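Local coordinates for UPF0147 protein Ta0600 (Thermoplasma acidophilum DSM 1728, PDB 2QSB), which is of unknown function, an all-helical four-helix bundle of the uncharacterised UPF0147 family, at residues A[13-16]-A[17-21]. Sequence-based numbering, arbitrary orientation.
Sequences NEVM and YLLDE
The N-H of Leu18 meets the carbonyl oxygen of Glu14 with N to O at 2.8 Å, a nearly straight bond, one of four consecutive i to i+4 bonds in helix 6-23 of the four-helix bundle. Leu19 N to Val15 O has the same length, 2.8 Å, and the backbone N-H groups of Tyr17 and Asp20 bond to Asn13 O and Met16 O, respectively. The side chain of Leu18 also packs against the oxygen that its N-H bonds to: with CG held beside the backbone N (chi1 -67°), CG comes to 3.2 Å from Glu14 O. One turn apart, Val15 and Leu19 extend alongside each other and are buried; both reach Leu43 of helix 30-43, while Leu18 packs on Thr80 and Ile81 of helix 72-88. Glu14 OE1 forms a salt bridge with Lys84, adding a charged link to helix 72-88 beside the packing of Leu18. Tyr17 is exposed, and Glu21 CG lies over the outer part of one face of the Tyr17 ring, 3.5 Å from its plane. On the buried side, Val15 places CG1 opposite its backbone N (chi1 165°), where it touches Leu19 CD1 at 3.7 Å.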
ATOM      1  N   ASN A  13       2.890  -9.753   4.797  1.00  9.15           N
ATOM      2  CA  ASN A  13       1.644 -10.449   4.525  1.00  9.31           C
ATOM      3  C   ASN A  13       0.434  -9.550   4.719  1.00  9.63           C
ATOM      4  O   ASN A  13      -0.511  -9.568   3.926  1.00  9.77           O
ATOM      5  CB  ASN A  13       1.471 -11.651   5.455  1.00 10.33           C
ATOM      6  CG  ASN A  13       2.460 -12.743   5.199  1.00 11.14           C
ATOM      7  OD1 ASN A  13       3.067 -12.822   4.123  1.00 12.03           O
ATOM      8  ND2 ASN A  13       2.634 -13.617   6.190  1.00 12.72           N
ATOM      9  N   GLU A  14       0.434  -8.781   5.811  1.00  9.65           N
ATOM     10  CA  GLU A  14      -0.670  -7.876   6.090  1.00 10.23           C
ATOM     11  C   GLU A  14      -0.760  -6.779   5.033  1.00  9.49           C
ATOM     12  O   GLU A  14      -1.865  -6.459   4.578  1.00  9.97           O
ATOM     13  CB  GLU A  14      -0.465  -7.265   7.496  1.00 11.67           C
ATOM     14  CG  GLU A  14      -0.626  -8.278   8.624  1.00 14.16           C
ATOM     15  CD  GLU A  14       0.002  -7.872   9.948  1.00 14.62           C
ATOM     16  OE1 GLU A  14       0.649  -6.808  10.104  1.00 14.38           O
ATOM     17  OE2 GLU A  14      -0.147  -8.682  10.877  1.00 20.37           O
ATOM     18  N   VAL A  15       0.381  -6.230   4.615  1.00  8.87           N
ATOM     19  CA  VAL A  15       0.370  -5.203   3.573  1.00  8.33           C
ATOM     20  C   VAL A  15      -0.233  -5.758   2.283  1.00  8.17           C
ATOM     21  O   VAL A  15      -1.037  -5.084   1.642  1.00  8.26           O
ATOM     22  CB  VAL A  15       1.796  -4.639   3.360  1.00  8.55           C
ATOM     23  CG1 VAL A  15       1.891  -3.846   2.066  1.00  9.49           C
ATOM     24  CG2 VAL A  15       2.207  -3.793   4.568  1.00 10.76           C
HETATM   25  N   MSE A  16       0.160  -6.975   1.893  1.00  8.38           N
HETATM   26  CA  MSE A  16      -0.382  -7.541   0.647  1.00  8.53           C
HETATM   27  C   MSE A  16      -1.878  -7.746   0.733  1.00  8.62           C
HETATM   28  O   MSE A  16      -2.601  -7.426  -0.211  1.00  9.18           O
HETATM   29  CB  MSE A  16       0.344  -8.844   0.330  1.00  8.95           C
HETATM   30  CG  MSE A  16       1.785  -8.662  -0.157  1.00 10.53           C
HETATM   31 SE   MSE A  16       1.958  -7.710  -1.874  0.75 12.65          SE
HETATM   32  CE  MSE A  16       1.011  -8.965  -2.931  1.00 14.56           C
ATOM     33  N   TYR A  17      -2.349  -8.260   1.866  1.00  8.54           N
ATOM     34  CA  TYR A  17      -3.778  -8.480   2.047  1.00  9.61           C
ATOM     35  C   TYR A  17      -4.529  -7.141   2.030  1.00  9.00           C
ATOM     36  O   TYR A  17      -5.548  -6.994   1.340  1.00  9.07           O
ATOM     37  CB  TYR A  17      -4.015  -9.183   3.393  1.00 11.75           C
ATOM     38  CG  TYR A  17      -5.461  -9.171   3.796  1.00 13.16           C
ATOM     39  CD1 TYR A  17      -6.410  -9.945   3.131  1.00 15.42           C
ATOM     40  CD2 TYR A  17      -5.890  -8.325   4.803  1.00 14.97           C
ATOM     41  CE1 TYR A  17      -7.754  -9.898   3.499  1.00 17.67           C
ATOM     42  CE2 TYR A  17      -7.214  -8.279   5.171  1.00 18.09           C
ATOM     43  CZ  TYR A  17      -8.131  -9.059   4.522  1.00 16.56           C
ATOM     44  OH  TYR A  17      -9.461  -8.978   4.891  1.00 19.96           O
ATOM     45  N   LEU A  18      -4.012  -6.146   2.758  1.00  8.36           N
ATOM     46  CA  LEU A  18      -4.702  -4.868   2.826  1.00  8.62           C
ATOM     47  C   LEU A  18      -4.690  -4.150   1.477  1.00  7.73           C
ATOM     48  O   LEU A  18      -5.680  -3.495   1.122  1.00  8.43           O
ATOM     49  CB  LEU A  18      -4.082  -3.981   3.912  1.00  9.39           C
ATOM     50  CG  LEU A  18      -4.282  -4.470   5.357  1.00  9.36           C
ATOM     51  CD1 LEU A  18      -3.441  -3.623   6.299  1.00 10.70           C
ATOM     52  CD2 LEU A  18      -5.759  -4.439   5.777  1.00 10.69           C
ATOM     53  N   LEU A  19      -3.586  -4.233   0.721  1.00  7.97           N
ATOM     54  CA  LEU A  19      -3.572  -3.647  -0.620  1.00  7.98           C
ATOM     55  C   LEU A  19      -4.523  -4.364  -1.528  1.00  8.15           C
ATOM     56  O   LEU A  19      -5.183  -3.729  -2.360  1.00  9.16           O
ATOM     57  CB  LEU A  19      -2.157  -3.703  -1.201  1.00  8.12           C
ATOM     58  CG  LEU A  19      -1.216  -2.631  -0.661  1.00  7.89           C
ATOM     59  CD1 LEU A  19       0.191  -2.968  -1.100  1.00  9.06           C
ATOM     60  CD2 LEU A  19      -1.619  -1.252  -1.181  1.00  9.07           C
ATOM     61  N   ASP A  20      -4.621  -5.687  -1.401  1.00  8.69           N
ATOM     62  CA  ASP A  20      -5.592  -6.396  -2.221  1.00  8.91           C
ATOM     63  C   ASP A  20      -7.015  -5.947  -1.918  1.00  9.15           C
ATOM     64  O   ASP A  20      -7.803  -5.673  -2.851  1.00  9.83           O
ATOM     65  CB  ASP A  20      -5.439  -7.899  -2.101  1.00  9.65           C
ATOM     66  CG  ASP A  20      -6.166  -8.593  -3.230  1.00 10.93           C
ATOM     67  OD1 ASP A  20      -5.601  -8.617  -4.348  1.00 11.78           O
ATOM     68  OD2 ASP A  20      -7.296  -9.058  -3.005  1.00 12.19           O
ATOM     69  N   GLU A  21      -7.353  -5.875  -0.637  1.00  9.85           N
ATOM     70  CA  GLU A  21      -8.656  -5.370  -0.250  1.00  9.99           C
ATOM     71  C   GLU A  21      -8.909  -3.966  -0.806  1.00 10.44           C
ATOM     72  O   GLU A  21      -9.980  -3.686  -1.328  1.00 11.12           O
ATOM     73  CB  GLU A  21      -8.766  -5.372   1.280  1.00 11.31           C
ATOM     74  CG  GLU A  21      -8.865  -6.771   1.895  1.00 13.72           C
ATOM     75  CD  GLU A  21     -10.139  -7.489   1.503  1.00 17.37           C
ATOM     76  OE1 GLU A  21     -11.188  -7.120   2.065  1.00 21.42           O
ATOM     77  OE2 GLU A  21     -10.106  -8.405   0.651  1.00 18.50           O
TER